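PDB 5NNP: N-terminal acetyltransferase-like protein from Chaetomium thermophilum, which probably serves as the auxiliary, helical-repeat subunit of an N-terminal acetyltransferase, supporting acetyl transfer to the N termini of proteins. Local coordinates for residues A[31-36]-A[44-49]; A[53-58]-A[88-93]; A[312-317]-A[340-345]; A[348-353]-A[372-377]. One frame throughout, in Å; residues are numbered along the deposited sequence.

Interaction 1. Residues A[31-36]-A[44-49]; sequences KAAEQI and GDTMSM
Thr46 meets Ala33 and Ile36 where helix 26-37 packs against helix 44-55. Both helices lie in a tetratricopeptide repeat region, and the contact is the close packing of successive helices on which that fold is built. The backbones come near here, with Ala33 CA and Thr46 CA 6.5 Å apart. The small Ala33 side chain is consistent with this approach.

Thr46 points at the other helix and offers each neighbour a different branch. Its chi1 of -62° sets OG1 beside the backbone N and leaves CG2 on the far side of CB from that N. The methyl Thr46 CG2 meets Ala33 CB at 3.9 Å. Thr46 OG1 faces Ile36, whose side chain runs obliquely to that of Thr46. Ile36 CD1 is 3.9 Å from Thr46 OG1, a plain van der Waals touch. Replacing Thr46 by a glycine would probably open a gap beside Ala33 CB and leave the end of Ile36 without its neighbour.

Phe14 of helix 9-22 also lies on Thr46, and Leu13 lies on Ile36, so a third helix helps to bury the contact. At the edge, Glu34 OE2 forms a salt bridge with Lys50 NZ. Thr46 CG2 is also 3.9 Å from the carbonyl oxygen Ala33 O.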
loop_
_atom_site.group_PDB
_atom_site.type_symbol
_atom_site.label_atom_id
_atom_site.label_comp_id
_atom_site.label_asym_id
_atom_site.label_seq_id
_atom_site.Cartn_x
_atom_site.Cartn_y
_atom_site.Cartn_z
ATOM N N LYS A 31 2.035 -45.776 -10.976
ATOM C CA LYS A 31 2.082 -47.186 -11.368
ATOM C C LYS A 31 3.522 -47.688 -11.405
ATOM O O LYS A 31 3.799 -48.856 -11.117
ATOM C CB LYS A 31 1.426 -47.400 -12.735
ATOM C CG LYS A 31 -0.039 -46.999 -12.818
ATOM C CD LYS A 31 -0.538 -47.045 -14.265
ATOM C CE LYS A 31 -1.891 -46.361 -14.425
ATOM N NZ LYS A 31 -2.223 -46.110 -15.853
ATOM N N ALA A 32 4.434 -46.787 -11.759
ATOM C CA ALA A 32 5.855 -47.098 -11.809
ATOM C C ALA A 32 6.431 -47.227 -10.407
ATOM O O ALA A 32 7.092 -48.215 -10.090
ATOM C CB ALA A 32 6.605 -46.033 -12.592
ATOM N N ALA A 33 6.177 -46.224 -9.569
ATOM C CA ALA A 33 6.668 -46.227 -8.190
ATOM C C ALA A 33 6.121 -47.408 -7.394
ATOM O O ALA A 33 6.824 -47.991 -6.573
ATOM C CB ALA A 33 6.318 -44.920 -7.493
ATOM N N GLU A 34 4.866 -47.764 -7.645
ATOM C CA GLU A 34 4.247 -48.879 -6.939
ATOM C C GLU A 34 4.951 -50.196 -7.230
ATOM O O GLU A 34 4.888 -51.123 -6.424
ATOM C CB GLU A 34 2.768 -48.999 -7.299
ATOM C CG GLU A 34 1.882 -49.234 -6.092
ATOM C CD GLU A 34 1.991 -48.110 -5.071
ATOM O OE1 GLU A 34 2.394 -46.989 -5.456
ATOM O OE2 GLU A 34 1.681 -48.345 -3.883
ATOM N N GLN A 35 5.621 -50.279 -8.377
ATOM C CA GLN A 35 6.363 -51.486 -8.722
ATOM C C GLN A 35 7.674 -51.595 -7.935
ATOM O O GLN A 35 8.184 -52.694 -7.718
ATOM C CB GLN A 35 6.650 -51.541 -10.221
ATOM C CG GLN A 35 7.058 -52.930 -10.691
ATOM C CD GLN A 35 7.394 -52.980 -12.166
ATOM O OE1 GLN A 35 7.451 -51.946 -12.835
ATOM N NE2 GLN A 35 7.621 -54.186 -12.683
ATOM N N ILE A 36 8.221 -50.458 -7.512
ATOM C CA ILE A 36 9.420 -50.466 -6.681
ATOM C C ILE A 36 9.068 -50.804 -5.241
ATOM O O ILE A 36 9.812 -51.510 -4.559
ATOM C CB ILE A 36 10.148 -49.109 -6.696
ATOM C CG1 ILE A 36 10.394 -48.640 -8.128
ATOM C CG2 ILE A 36 11.458 -49.194 -5.926
ATOM C CD1 ILE A 36 11.170 -47.349 -8.203
ATOM N N GLY A 44 12.756 -45.152 0.998
ATOM C CA GLY A 44 12.395 -43.778 1.307
ATOM C C GLY A 44 12.310 -42.810 0.141
ATOM O O GLY A 44 11.338 -42.069 0.021
ATOM N N ASP A 45 13.328 -42.802 -0.716
ATOM C CA ASP A 45 13.354 -41.865 -1.833
ATOM C C ASP A 45 12.122 -42.025 -2.708
ATOM O O ASP A 45 11.560 -41.038 -3.179
ATOM C CB ASP A 45 14.619 -42.051 -2.664
ATOM C CG ASP A 45 15.862 -41.601 -1.933
ATOM O OD1 ASP A 45 15.774 -41.399 -0.707
ATOM O OD2 ASP A 45 16.922 -41.456 -2.579
ATOM N N THR A 46 11.690 -43.266 -2.903
ATOM C CA THR A 46 10.514 -43.535 -3.715
ATOM C C THR A 46 9.223 -43.097 -3.009
ATOM O O THR A 46 8.314 -42.560 -3.644
ATOM C CB THR A 46 10.431 -45.028 -4.088
ATOM O OG1 THR A 46 11.577 -45.383 -4.872
ATOM C CG2 THR A 46 9.168 -45.317 -4.895
ATOM N N MET A 47 9.144 -43.316 -1.700
ATOM C CA MET A 47 7.950 -42.942 -0.958
ATOM C C MET A 47 7.735 -41.434 -1.039
ATOM O O MET A 47 6.603 -40.973 -1.211
ATOM C CB MET A 47 8.049 -43.391 0.498
ATOM C CG MET A 47 8.351 -44.861 0.681
ATOM S SD MET A 47 8.512 -45.279 2.429
ATOM C CE MET A 47 6.915 -44.755 3.042
ATOM N N SER A 48 8.830 -40.680 -0.916
ATOM C CA SER A 48 8.803 -39.220 -1.031
ATOM C C SER A 48 8.335 -38.762 -2.408
ATOM O O SER A 48 7.553 -37.822 -2.516
ATOM C CB SER A 48 10.189 -38.626 -0.749
ATOM O OG SER A 48 10.632 -38.931 0.558
ATOM N N MET A 49 8.832 -39.414 -3.455
ATOM C CA MET A 49 8.438 -39.085 -4.823
ATOM C C MET A 49 6.960 -39.343 -5.044
ATOM O O MET A 49 6.306 -38.655 -5.822
ATOM C CB MET A 49 9.262 -39.883 -5.827
ATOM C CG MET A 49 10.698 -39.425 -5.933
ATOM S SD MET A 49 10.772 -37.664 -6.283
ATOM C CE MET A 49 9.748 -37.577 -7.750
#

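Interaction 2. Residues A[53-58]-A[88-93]; sequences ILNAQG and YRTNKN
Asn55 reaches across to Thr90 and Asn91 with its amide end. Asn55 OD1 lies 3.9 Å from the methyl Thr90 CG2. This is a van der Waals contact, and the two side chains approach from opposite directions. Asn55 ND2 is 3.8 Å from Asn91 ND2. Both nitrogens are donors, so the pair cannot bond to each other through them. The two amides slide past each other with their planes 63° apart. Asn55 CG is anti to the backbone N (chi1 -170°), which carries the amide out from the helix toward this pair. The contact is at the surface, with Thr90 and Asn91 exposed.

The polar ends of the partners are held by their own helix. Thr90 OG1 is hydrogen-bonded to Ile86 O, and Asn91 ND2 to Leu87 O. The contact joins the C-terminal ends of helices 44-55 and 78-90 in a tetratricopeptide repeat array. Helix 60-73 lies between them in the chain and touches both sides, with Ala63 against Asn55 and Phe64 against Asn91.

Further out, a Schellman motif ends helix 78-90. Asn93 N bonds to Tyr88 O at 3.0 Å, and Lys92 N bonds weakly to Arg89 O. Lys92 takes the positive phi (66°) of this turn, and its NZ forms a salt bridge with Glu522. Asn93 is the N-cap of the next helix, with OD1 bonded to Glu96 N.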
loop_
_atom_site.group_PDB
_atom_site.type_symbol
_atom_site.label_atom_id
_atom_site.label_comp_id
_atom_site.label_asym_id
_atom_site.label_seq_id
_atom_site.Cartn_x
_atom_site.Cartn_y
_atom_site.Cartn_z
ATOM N N ILE A 53 3.515 -36.531 -5.855
ATOM C CA ILE A 53 2.423 -36.762 -6.792
ATOM C C ILE A 53 1.079 -36.748 -6.079
ATOM O O ILE A 53 0.093 -36.243 -6.612
ATOM C CB ILE A 53 2.596 -38.095 -7.536
ATOM C CG1 ILE A 53 3.897 -38.081 -8.344
ATOM C CG2 ILE A 53 1.403 -38.354 -8.448
ATOM C CD1 ILE A 53 4.197 -39.382 -9.073
ATOM N N LEU A 54 1.039 -37.294 -4.870
ATOM C CA LEU A 54 -0.182 -37.259 -4.082
ATOM C C LEU A 54 -0.582 -35.818 -3.785
ATOM O O LEU A 54 -1.748 -35.440 -3.953
ATOM C CB LEU A 54 -0.009 -38.046 -2.784
ATOM C CG LEU A 54 0.123 -39.559 -2.953
ATOM C CD1 LEU A 54 0.326 -40.221 -1.606
ATOM C CD2 LEU A 54 -1.100 -40.129 -3.650
ATOM N N ASN A 55 0.396 -35.018 -3.357
ATOM C CA ASN A 55 0.175 -33.605 -3.062
ATOM C C ASN A 55 -0.210 -32.831 -4.317
ATOM O O ASN A 55 -0.969 -31.863 -4.254
ATOM C CB ASN A 55 1.424 -32.991 -2.424
ATOM C CG ASN A 55 1.178 -31.594 -1.869
ATOM O OD1 ASN A 55 1.589 -30.600 -2.466
ATOM N ND2 ASN A 55 0.509 -31.515 -0.719
ATOM N N ALA A 56 0.307 -33.279 -5.457
ATOM C CA ALA A 56 0.022 -32.652 -6.741
ATOM C C ALA A 56 -1.356 -33.053 -7.271
ATOM O O ALA A 56 -1.684 -32.808 -8.437
ATOM C CB ALA A 56 1.101 -33.008 -7.747
ATOM N N GLN A 57 -2.158 -33.677 -6.413
ATOM C CA GLN A 57 -3.516 -34.058 -6.775
ATOM C C GLN A 57 -4.392 -34.042 -5.524
ATOM O O GLN A 57 -5.201 -34.943 -5.300
ATOM C CB GLN A 57 -3.535 -35.436 -7.452
ATOM C CG GLN A 57 -4.846 -35.792 -8.177
ATOM C CD GLN A 57 -4.982 -35.144 -9.555
ATOM O OE1 GLN A 57 -4.735 -33.948 -9.721
ATOM N NE2 GLN A 57 -5.378 -35.940 -10.549
ATOM N N GLY A 58 -4.204 -33.017 -4.699
ATOM C CA GLY A 58 -5.091 -32.751 -3.580
ATOM C C GLY A 58 -4.926 -33.627 -2.351
ATOM O O GLY A 58 -5.451 -33.306 -1.280
ATOM N N TYR A 88 5.348 -28.398 2.559
ATOM C CA TYR A 88 5.178 -27.272 3.474
ATOM C C TYR A 88 5.116 -25.936 2.765
ATOM O O TYR A 88 4.229 -25.135 3.022
ATOM C CB TYR A 88 6.316 -27.230 4.483
ATOM C CG TYR A 88 6.083 -28.064 5.710
ATOM C CD1 TYR A 88 4.872 -28.016 6.378
ATOM C CD2 TYR A 88 7.070 -28.904 6.199
ATOM C CE1 TYR A 88 4.647 -28.777 7.508
ATOM C CE2 TYR A 88 6.857 -29.665 7.316
ATOM C CZ TYR A 88 5.646 -29.600 7.974
ATOM O OH TYR A 88 5.424 -30.367 9.104
ATOM N N ARG A 89 6.072 -25.688 1.882
ATOM C CA ARG A 89 6.081 -24.440 1.137
ATOM C C ARG A 89 4.816 -24.301 0.305
ATOM O O ARG A 89 4.293 -23.207 0.145
ATOM C CB ARG A 89 7.308 -24.348 0.242
ATOM C CG ARG A 89 7.370 -23.059 -0.504
ATOM C CD ARG A 89 8.589 -22.996 -1.364
ATOM N NE ARG A 89 8.488 -23.874 -2.515
ATOM C CZ ARG A 89 9.405 -23.941 -3.472
ATOM N NH1 ARG A 89 10.485 -23.180 -3.396
ATOM N NH2 ARG A 89 9.245 -24.765 -4.502
ATOM N N THR A 90 4.318 -25.417 -0.216
ATOM C CA THR A 90 3.085 -25.407 -0.990
ATOM C C THR A 90 1.893 -25.030 -0.129
ATOM O O THR A 90 1.037 -24.259 -0.559
ATOM C CB THR A 90 2.793 -26.765 -1.636
ATOM O OG1 THR A 90 3.873 -27.135 -2.491
ATOM C CG2 THR A 90 1.538 -26.676 -2.467
ATOM N N ASN A 91 1.838 -25.598 1.075
ATOM C CA ASN A 91 0.765 -25.319 2.030
ATOM C C ASN A 91 1.009 -24.037 2.822
ATOM O O ASN A 91 0.396 -23.807 3.859
ATOM C CB ASN A 91 0.578 -26.499 2.986
ATOM C CG ASN A 91 -0.128 -27.683 2.322
ATOM O OD1 ASN A 91 -1.359 -27.740 2.279
ATOM N ND2 ASN A 91 0.653 -28.632 1.803
ATOM N N LYS A 92 1.920 -23.218 2.312
ATOM C CA LYS A 92 2.166 -21.871 2.814
ATOM C C LYS A 92 2.728 -21.804 4.233
ATOM O O LYS A 92 2.760 -20.728 4.828
ATOM C CB LYS A 92 0.886 -21.049 2.734
ATOM C CG LYS A 92 0.330 -20.977 1.334
ATOM C CD LYS A 92 1.454 -20.813 0.336
ATOM C CE LYS A 92 0.931 -20.944 -1.080
ATOM N NZ LYS A 92 -0.188 -20.010 -1.282
ATOM N N ASN A 93 3.174 -22.942 4.757
ATOM C CA ASN A 93 3.890 -22.976 6.025
ATOM C C ASN A 93 5.389 -22.814 5.813
ATOM O O ASN A 93 6.167 -23.769 5.905
ATOM C CB ASN A 93 3.617 -24.273 6.778
ATOM C CG ASN A 93 4.243 -24.283 8.169
ATOM O OD1 ASN A 93 5.018 -23.390 8.537
ATOM N ND2 ASN A 93 3.914 -25.304 8.948
#

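Interaction 3. Residues A[312-317]-A[340-345]; sequences AYLTLM and ETLASL
Leu314 CD1 is the atom through which segment 312-317 touches segment 340-345. The side-chain contacts are apolar and all use this methyl. Leu314 CD1 lies 3.8 Å from Leu345 CB, and the two leucine side chains cross at a slant. Leu314 CD1 is also 4.2 Å from Leu342 CD2. Leu342 does not start out toward the other helix, but its end swings nearer. A chi1 of -81° places Leu314 CG beside its backbone N, on the far side of CB from the carbonyl carbon, and from there CD1 extends to both leucines. The backbones stay well apart, with Leu314 CA and Leu345 CA 7.9 Å from each other. Leu314 CD1 and Leu345 CB meet between them.

One contact of the methyl is with a polar atom. Leu314 CD1 sits 4.0 Å from the backbone oxygen Leu342 O, which is van der Waals contact only.

One aromatic contact lies within the first helix. Met317 CG rests 3.7 Å above the plane of the Tyr313 ring, offset toward its rim. Tyr313 OH is hydrogen-bonded to Asp291 OD1.

Around the pair, Leu345 also packs on Ala310 and Lys311 of helix 303-320. Leu314 touches Thr325 and Leu329 of the short helix 325-329, and Leu342 touches Tyr377 of helix 369-381. Apolar packing of successive helices like this is consistent with a TPR-like helical-repeat fold, here in the region assigned to the auxiliary subunit of N-terminal acetyltransferase A.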
loop_
_atom_site.group_PDB
_atom_site.type_symbol
_atom_site.label_atom_id
_atom_site.label_comp_id
_atom_site.label_asym_id
_atom_site.label_seq_id
_atom_site.Cartn_x
_atom_site.Cartn_y
_atom_site.Cartn_z
ATOM N N ALA A 312 -8.828 36.363 -6.705
ATOM C CA ALA A 312 -8.195 36.140 -8.004
ATOM C C ALA A 312 -8.065 34.653 -8.348
ATOM O O ALA A 312 -8.170 34.279 -9.518
ATOM C CB ALA A 312 -6.857 36.798 -8.047
ATOM N N TYR A 313 -7.855 33.808 -7.342
ATOM C CA TYR A 313 -7.786 32.374 -7.581
ATOM C C TYR A 313 -9.177 31.826 -7.897
ATOM O O TYR A 313 -9.350 31.081 -8.864
ATOM C CB TYR A 313 -7.174 31.644 -6.378
ATOM C CG TYR A 313 -7.048 30.154 -6.549
ATOM C CD1 TYR A 313 -5.964 29.609 -7.208
ATOM C CD2 TYR A 313 -8.016 29.282 -6.049
ATOM C CE1 TYR A 313 -5.833 28.227 -7.373
ATOM C CE2 TYR A 313 -7.901 27.895 -6.207
ATOM C CZ TYR A 313 -6.800 27.378 -6.871
ATOM O OH TYR A 313 -6.653 26.014 -7.049
ATOM N N LEU A 314 -10.169 32.203 -7.091
ATOM C CA LEU A 314 -11.544 31.747 -7.308
ATOM C C LEU A 314 -12.081 32.152 -8.687
ATOM O O LEU A 314 -12.760 31.366 -9.346
ATOM C CB LEU A 314 -12.470 32.279 -6.215
ATOM C CG LEU A 314 -12.439 31.490 -4.908
ATOM C CD1 LEU A 314 -13.463 32.048 -3.931
ATOM C CD2 LEU A 314 -12.691 29.992 -5.155
ATOM N N THR A 315 -11.766 33.363 -9.131
ATOM C CA THR A 315 -12.227 33.818 -10.440
ATOM C C THR A 315 -11.708 32.928 -11.567
ATOM O O THR A 315 -12.457 32.567 -12.475
ATOM C CB THR A 315 -11.797 35.263 -10.732
ATOM O OG1 THR A 315 -12.277 36.135 -9.701
ATOM C CG2 THR A 315 -12.349 35.716 -12.088
ATOM N N LEU A 316 -10.419 32.597 -11.507
ATOM C CA LEU A 316 -9.820 31.652 -12.448
ATOM C C LEU A 316 -10.575 30.329 -12.483
ATOM O O LEU A 316 -10.910 29.827 -13.556
ATOM C CB LEU A 316 -8.358 31.371 -12.097
ATOM C CG LEU A 316 -7.315 32.356 -12.605
ATOM C CD1 LEU A 316 -5.993 32.076 -11.928
ATOM C CD2 LEU A 316 -7.169 32.244 -14.108
ATOM N N MET A 317 -10.834 29.759 -11.311
ATOM C CA MET A 317 -11.407 28.423 -11.280
ATOM C C MET A 317 -12.878 28.458 -11.700
ATOM O O MET A 317 -13.322 27.631 -12.498
ATOM C CB MET A 317 -11.249 27.788 -9.891
ATOM C CG MET A 317 -9.802 27.694 -9.413
ATOM S SD MET A 317 -8.732 26.565 -10.358
ATOM C CE MET A 317 -8.890 25.057 -9.392
ATOM N N GLU A 340 -15.065 31.949 6.209
ATOM C CA GLU A 340 -16.127 32.914 5.946
ATOM C C GLU A 340 -15.782 33.745 4.717
ATOM O O GLU A 340 -16.653 34.084 3.915
ATOM C CB GLU A 340 -16.357 33.813 7.165
ATOM C CG GLU A 340 -16.694 33.034 8.415
ATOM C CD GLU A 340 -16.831 33.897 9.640
ATOM O OE1 GLU A 340 -16.606 35.129 9.556
ATOM O OE2 GLU A 340 -17.174 33.329 10.697
ATOM N N THR A 341 -14.499 34.058 4.567
ATOM C CA THR A 341 -14.049 34.889 3.463
ATOM C C THR A 341 -14.251 34.173 2.128
ATOM O O THR A 341 -14.593 34.796 1.122
ATOM C CB THR A 341 -12.565 35.290 3.625
ATOM O OG1 THR A 341 -12.410 36.110 4.790
ATOM C CG2 THR A 341 -12.087 36.066 2.415
ATOM N N LEU A 342 -14.042 32.862 2.113
ATOM C CA LEU A 342 -14.164 32.119 0.868
ATOM C C LEU A 342 -15.616 32.064 0.419
ATOM O O LEU A 342 -15.910 32.148 -0.777
ATOM C CB LEU A 342 -13.592 30.712 1.016
ATOM C CG LEU A 342 -12.065 30.701 1.025
ATOM C CD1 LEU A 342 -11.549 29.289 1.273
ATOM C CD2 LEU A 342 -11.522 31.285 -0.279
ATOM N N ALA A 343 -16.524 31.945 1.381
ATOM C CA ALA A 343 -17.947 31.929 1.071
ATOM C C ALA A 343 -18.414 33.306 0.561
ATOM O O ALA A 343 -19.167 33.412 -0.422
ATOM C CB ALA A 343 -18.736 31.501 2.287
ATOM N N SER A 344 -17.944 34.355 1.226
ATOM C CA SER A 344 -18.270 35.712 0.834
ATOM C C SER A 344 -17.779 36.003 -0.581
ATOM O O SER A 344 -18.477 36.637 -1.362
ATOM C CB SER A 344 -17.674 36.714 1.829
ATOM O OG SER A 344 -17.868 38.051 1.403
ATOM N N LEU A 345 -16.580 35.540 -0.916
ATOM C CA LEU A 345 -16.044 35.768 -2.254
ATOM C C LEU A 345 -16.842 35.031 -3.330
ATOM O O LEU A 345 -17.039 35.554 -4.434
ATOM C CB LEU A 345 -14.581 35.351 -2.320
ATOM C CG LEU A 345 -13.648 36.336 -1.621
ATOM C CD1 LEU A 345 -12.235 35.810 -1.699
ATOM C CD2 LEU A 345 -13.767 37.718 -2.253
#

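Interaction 4. Residues A[348-353]-A[372-377]; sequences EYLNEY and GAALYY
Leu350 and Tyr349 face Ala374 and Leu375 where the end of helix 336-352 packs on helix 369-381. The short helical segments run roughly antiparallel, at 152°, with axes 9.3 Å apart. The packed side is wholly apolar. Leu350 uses both its methyls. Leu350 CD1 touches Ala374 CB at 3.7 Å and also lies against Leu375. Leu350 CD2 meets Leu375 CD2 at 3.4 Å. The Leu350 and Leu375 side chains cross at about a right angle. With chi1 at -154°, Leu350 turns its CG away from its own backbone N and toward helix 369-381. Tyr349 adds its ring atom CD1, which is 3.7 Å from Ala374 CB at an oblique approach. An alanine in place of Leu350 is likely to leave a gap over Ala374 and take from Leu375 CD2 its partner on the other helix.

Phe318 of helix 303-320 meets the Tyr349 ring edge-to-face and also touches Ala374. Tyr349 OH is hydrogen-bonded to Asp319 OD1, which helps to fix the ring.

The rest of the 348-353 segment is looser and more polar. Asn351 and Glu352 are exposed to solvent, and Glu348 is partly so. Glu348 and Glu352 both form salt bridges with Lys311 NZ of helix 303-320.

The chemistry is therefore divided. Between the two segments, the contact depends on the fit of methyls and a tyrosine ring, while the hydrogen bonds and charges lie around it.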
loop_
_atom_site.group_PDB
_atom_site.type_symbol
_atom_site.label_atom_id
_atom_site.label_comp_id
_atom_site.label_asym_id
_atom_site.label_seq_id
_atom_site.Cartn_x
_atom_site.Cartn_y
_atom_site.Cartn_z
ATOM N N GLU A 348 -19.900 36.808 -3.862
ATOM C CA GLU A 348 -19.506 38.036 -4.537
ATOM C C GLU A 348 -19.358 37.805 -6.037
ATOM O O GLU A 348 -19.763 38.635 -6.848
ATOM C CB GLU A 348 -18.200 38.545 -3.942
ATOM C CG GLU A 348 -18.027 40.027 -3.926
ATOM C CD GLU A 348 -16.709 40.424 -3.275
ATOM O OE1 GLU A 348 -15.661 40.343 -3.955
ATOM O OE2 GLU A 348 -16.705 40.798 -2.079
ATOM N N TYR A 349 -18.764 36.672 -6.390
ATOM C CA TYR A 349 -18.556 36.290 -7.780
ATOM C C TYR A 349 -19.892 35.997 -8.468
ATOM O O TYR A 349 -20.142 36.440 -9.590
ATOM C CB TYR A 349 -17.629 35.075 -7.841
ATOM C CG TYR A 349 -17.487 34.458 -9.211
ATOM C CD1 TYR A 349 -18.429 33.551 -9.690
ATOM C CD2 TYR A 349 -16.403 34.772 -10.025
ATOM C CE1 TYR A 349 -18.304 32.997 -10.943
ATOM C CE2 TYR A 349 -16.267 34.215 -11.287
ATOM C CZ TYR A 349 -17.221 33.330 -11.736
ATOM O OH TYR A 349 -17.086 32.773 -12.983
ATOM N N LEU A 350 -20.733 35.233 -7.777
ATOM C CA LEU A 350 -22.103 34.953 -8.183
ATOM C C LEU A 350 -22.861 36.217 -8.575
ATOM O O LEU A 350 -23.551 36.276 -9.594
ATOM C CB LEU A 350 -22.833 34.274 -7.042
ATOM C CG LEU A 350 -23.999 33.388 -7.415
ATOM C CD1 LEU A 350 -23.480 32.263 -8.284
ATOM C CD2 LEU A 350 -24.594 32.842 -6.143
ATOM N N ASN A 351 -22.736 37.239 -7.742
ATOM C CA ASN A 351 -23.431 38.476 -8.002
ATOM C C ASN A 351 -22.839 39.201 -9.206
ATOM O O ASN A 351 -23.571 39.838 -9.973
ATOM C CB ASN A 351 -23.400 39.371 -6.771
ATOM C CG ASN A 351 -23.611 40.819 -7.114
ATOM O OD1 ASN A 351 -24.721 41.236 -7.453
ATOM N ND2 ASN A 351 -22.543 41.602 -7.041
ATOM N N GLU A 352 -21.518 39.092 -9.376
ATOM C CA GLU A 352 -20.811 39.790 -10.454
ATOM C C GLU A 352 -20.882 39.064 -11.795
ATOM O O GLU A 352 -20.444 39.596 -12.810
ATOM C CB GLU A 352 -19.345 40.003 -10.075
ATOM C CG GLU A 352 -19.140 40.915 -8.874
ATOM C CD GLU A 352 -17.739 40.847 -8.301
ATOM O OE1 GLU A 352 -17.455 41.635 -7.374
ATOM O OE2 GLU A 352 -16.925 40.013 -8.767
ATOM N N TYR A 353 -21.450 37.860 -11.800
ATOM C CA TYR A 353 -21.393 36.998 -12.973
ATOM C C TYR A 353 -22.284 37.473 -14.108
ATOM O O TYR A 353 -23.443 37.842 -13.902
ATOM C CB TYR A 353 -21.775 35.558 -12.620
ATOM C CG TYR A 353 -21.520 34.607 -13.774
ATOM C CD1 TYR A 353 -20.211 34.272 -14.141
ATOM C CD2 TYR A 353 -22.570 34.060 -14.512
ATOM C CE1 TYR A 353 -19.952 33.417 -15.205
ATOM C CE2 TYR A 353 -22.323 33.196 -15.580
ATOM C CZ TYR A 353 -21.007 32.880 -15.922
ATOM O OH TYR A 353 -20.728 32.026 -16.976
ATOM N N GLY A 372 -22.713 28.125 -12.423
ATOM C CA GLY A 372 -22.865 26.789 -11.875
ATOM C C GLY A 372 -21.758 26.485 -10.881
ATOM O O GLY A 372 -22.011 25.974 -9.792
ATOM N N ALA A 373 -20.528 26.841 -11.242
ATOM C CA ALA A 373 -19.365 26.499 -10.428
ATOM C C ALA A 373 -19.381 27.212 -9.065
ATOM O O ALA A 373 -19.012 26.623 -8.053
ATOM C CB ALA A 373 -18.057 26.806 -11.203
ATOM N N ALA A 374 -19.823 28.465 -9.035
ATOM C CA ALA A 374 -19.945 29.191 -7.773
ATOM C C ALA A 374 -21.106 28.661 -6.941
ATOM O O ALA A 374 -20.988 28.525 -5.731
ATOM C CB ALA A 374 -20.120 30.685 -8.023
ATOM N N LEU A 375 -22.235 28.373 -7.577
ATOM C CA LEU A 375 -23.379 27.859 -6.832
ATOM C C LEU A 375 -23.013 26.495 -6.252
ATOM O O LEU A 375 -23.352 26.173 -5.114
ATOM C CB LEU A 375 -24.633 27.767 -7.717
ATOM C CG LEU A 375 -25.300 29.080 -8.168
ATOM C CD1 LEU A 375 -26.394 28.791 -9.184
ATOM C CD2 LEU A 375 -25.884 29.867 -6.989
ATOM N N TYR A 376 -22.298 25.702 -7.040
ATOM C CA TYR A 376 -21.840 24.389 -6.599
ATOM C C TYR A 376 -20.829 24.481 -5.463
ATOM O O TYR A 376 -20.802 23.615 -4.582
ATOM C CB TYR A 376 -21.220 23.621 -7.763
ATOM C CG TYR A 376 -20.821 22.213 -7.403
ATOM C CD1 TYR A 376 -21.763 21.295 -6.969
ATOM C CD2 TYR A 376 -19.505 21.794 -7.513
ATOM C CE1 TYR A 376 -21.404 20.002 -6.648
ATOM C CE2 TYR A 376 -19.138 20.503 -7.187
ATOM C CZ TYR A 376 -20.092 19.613 -6.757
ATOM O OH TYR A 376 -19.732 18.328 -6.436
ATOM N N TYR A 377 -19.985 25.515 -5.493
ATOM C CA TYR A 377 -19.019 25.722 -4.416
ATOM C C TYR A 377 -19.771 26.020 -3.129
ATOM O O TYR A 377 -19.436 25.509 -2.051
ATOM C CB TYR A 377 -18.045 26.863 -4.720
ATOM C CG TYR A 377 -17.006 27.068 -3.629
ATOM C CD1 TYR A 377 -17.307 27.783 -2.465
ATOM C CD2 TYR A 377 -15.727 26.547 -3.757
ATOM C CE1 TYR A 377 -16.356 27.968 -1.472
ATOM C CE2 TYR A 377 -14.778 26.725 -2.778
ATOM C CZ TYR A 377 -15.094 27.433 -1.637
ATOM O OH TYR A 377 -14.129 27.604 -0.664
#

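From the N terminus, interaction 1 closes the short turn between helices 26-37 and 44-55. Interaction 2 follows from the far end of helix 44-55 and closes a longer loop that holds helix 60-73. Their centres are 17 Å apart. Much later, interaction 3 closes a loop holding the short helix 325-329. Interaction 4 then closes the link from helix 336-352 to helix 369-381, part of which is not modelled. These two share helix 336-352 and touch, with Leu342 CB 3.6 Å from Tyr377 OH. All four are in series, so none nest or cross. The two pairs lie on opposite sides of the chain's centre and tie together separate parts of the helical-repeat array.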